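Local coordinates for protein zinc chaperone AztD (PDB 6CMK) that acts as a periplasmic zinc chaperone, binding zinc ions and handing one directly to the solute-binding protein AztC of the AztABCD transport system, at residues Arg292-Pro297 and Gly330-Ser335. Numbering follows the deposited sequence.
Sequences RLIQLP and GEISQS
I294 and I332 meet through their branches: CG2 of I294 lies 3.8 Å from CG1 of I332, the two side chains slanting across one another. With its CG1 beside the backbone N and anti to the carbonyl carbon (chi1 -62°), I294 lays the longer branch over the start of the other strand. There I294 CG1 is 3.5 Å from G330 O, and I294 CD1 is 3.7 Å from E331 N. The extended I332 carries its CD1 to 3.9 Å from CD2 of L296, nearly at right angles to that leucine, while the ring of P297 closes the end more loosely, its CD 4.2 Å from I332 CD1. Two isoleucines and a leucine suit this partly buried interface between sheets, which they fill by van der Waals contact. No direct hydrogen bond crosses it; one water bridges the two backbones, donating to L293 O at 2.9 Å and to G330 O at 2.7 Å.

Further out, I294 also packs on I280 and L282 of its own sheet and reaches I325 of the next, which I332 touches as well. The side chains of E331 and Q295 set off away from the partner segment, as befits exposed polar residues; Q295 NE2 bonds almost straight to L296 O, and its OE1 takes a bond from R279. G330 and E331 both face D326, forming a G1 beta bulge whose first position has a positive phi (70°) that glycine adopts without strain. The axes of 292-295 and 331-335 come within 7.4 Å at 48°; they belong to strands 291-295 and 331-337, the outermost strands of two successive four-stranded antiparallel sheets, packed through side chains as neighbouring blades of a beta propeller.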
# COMPACT_ATOMS: atom_id res chain seq x y z
N ARG B 292 -23.99 -12.99 0.03
CA ARG B 292 -24.21 -14.13 -0.84
C ARG B 292 -23.77 -15.41 -0.14
O ARG B 292 -22.69 -15.46 0.46
CB ARG B 292 -23.44 -14.00 -2.15
CG ARG B 292 -23.95 -12.89 -3.05
CD ARG B 292 -25.31 -13.24 -3.63
NE ARG B 292 -25.81 -12.22 -4.55
CZ ARG B 292 -26.54 -11.17 -4.20
NH1 ARG B 292 -26.89 -10.98 -2.93
NH2 ARG B 292 -26.94 -10.30 -5.12
N LEU B 293 -24.60 -16.45 -0.25
CA LEU B 293 -24.35 -17.75 0.37
C LEU B 293 -23.68 -18.68 -0.64
O LEU B 293 -24.13 -18.78 -1.78
CB LEU B 293 -25.66 -18.36 0.84
CG LEU B 293 -25.61 -19.74 1.51
CD1 LEU B 293 -25.17 -19.61 2.95
CD2 LEU B 293 -26.97 -20.43 1.41
N ILE B 294 -22.63 -19.38 -0.20
CA ILE B 294 -22.07 -20.49 -0.97
C ILE B 294 -22.20 -21.77 -0.15
O ILE B 294 -21.78 -21.82 1.01
CB ILE B 294 -20.61 -20.26 -1.38
CG1 ILE B 294 -20.50 -19.04 -2.28
CG2 ILE B 294 -20.05 -21.51 -2.08
CD1 ILE B 294 -19.10 -18.68 -2.67
N GLN B 295 -22.79 -22.79 -0.76
CA GLN B 295 -22.92 -24.10 -0.15
C GLN B 295 -21.72 -24.96 -0.52
O GLN B 295 -21.41 -25.12 -1.71
CB GLN B 295 -24.20 -24.77 -0.63
CG GLN B 295 -24.38 -26.20 -0.12
CD GLN B 295 -24.65 -26.25 1.36
OE1 GLN B 295 -25.63 -25.68 1.84
NE2 GLN B 295 -23.79 -26.94 2.10
N LEU B 296 -21.03 -25.50 0.50
CA LEU B 296 -19.89 -26.36 0.25
C LEU B 296 -20.34 -27.81 0.17
O LEU B 296 -21.29 -28.21 0.86
CB LEU B 296 -18.85 -26.21 1.34
CG LEU B 296 -18.43 -24.78 1.67
CD1 LEU B 296 -17.58 -24.77 2.92
CD2 LEU B 296 -17.69 -24.18 0.49
N PRO B 297 -19.67 -28.63 -0.64
CA PRO B 297 -20.07 -30.04 -0.72
C PRO B 297 -19.82 -30.80 0.58
O PRO B 297 -20.60 -31.70 0.90
CB PRO B 297 -19.23 -30.59 -1.88
CG PRO B 297 -18.16 -29.60 -2.13
CD PRO B 297 -18.63 -28.27 -1.63
N GLY B 330 -19.56 -15.12 -6.78
CA GLY B 330 -20.25 -15.74 -5.66
C GLY B 330 -20.40 -17.24 -5.80
O GLY B 330 -21.45 -17.79 -5.46
N GLU B 331 -19.35 -17.92 -6.26
CA GLU B 331 -19.44 -19.36 -6.47
C GLU B 331 -18.06 -19.99 -6.36
O GLU B 331 -17.03 -19.32 -6.47
CB GLU B 331 -20.05 -19.67 -7.83
CG GLU B 331 -19.18 -19.22 -8.99
CD GLU B 331 -19.86 -19.38 -10.33
OE1 GLU B 331 -21.11 -19.45 -10.36
OE2 GLU B 331 -19.15 -19.43 -11.35
N ILE B 332 -18.06 -21.31 -6.16
CA ILE B 332 -16.86 -22.12 -6.28
C ILE B 332 -16.58 -22.32 -7.76
O ILE B 332 -17.38 -22.94 -8.47
CB ILE B 332 -17.02 -23.47 -5.57
CG1 ILE B 332 -17.31 -23.26 -4.09
CG2 ILE B 332 -15.78 -24.33 -5.77
CD1 ILE B 332 -17.64 -24.53 -3.35
N SER B 333 -15.44 -21.82 -8.23
CA SER B 333 -15.12 -21.92 -9.65
C SER B 333 -14.40 -23.21 -10.01
O SER B 333 -14.53 -23.68 -11.15
CB SER B 333 -14.29 -20.71 -10.09
OG SER B 333 -13.38 -20.32 -9.09
N GLN B 334 -13.67 -23.81 -9.08
CA GLN B 334 -13.09 -25.13 -9.31
C GLN B 334 -12.57 -25.69 -7.99
O GLN B 334 -12.42 -24.97 -7.01
CB GLN B 334 -11.98 -25.08 -10.35
CG GLN B 334 -10.80 -24.22 -9.97
CD GLN B 334 -9.73 -24.20 -11.04
OE1 GLN B 334 -9.38 -25.23 -11.61
NE2 GLN B 334 -9.19 -23.02 -11.31
N SER B 335 -12.27 -26.99 -8.01
CA SER B 335 -11.79 -27.73 -6.85
C SER B 335 -10.71 -28.70 -7.30
O SER B 335 -10.72 -29.18 -8.43
CB SER B 335 -12.92 -28.51 -6.17
OG SER B 335 -13.99 -27.65 -5.82
O HOH W 1 -23.65 -17.09 -4.13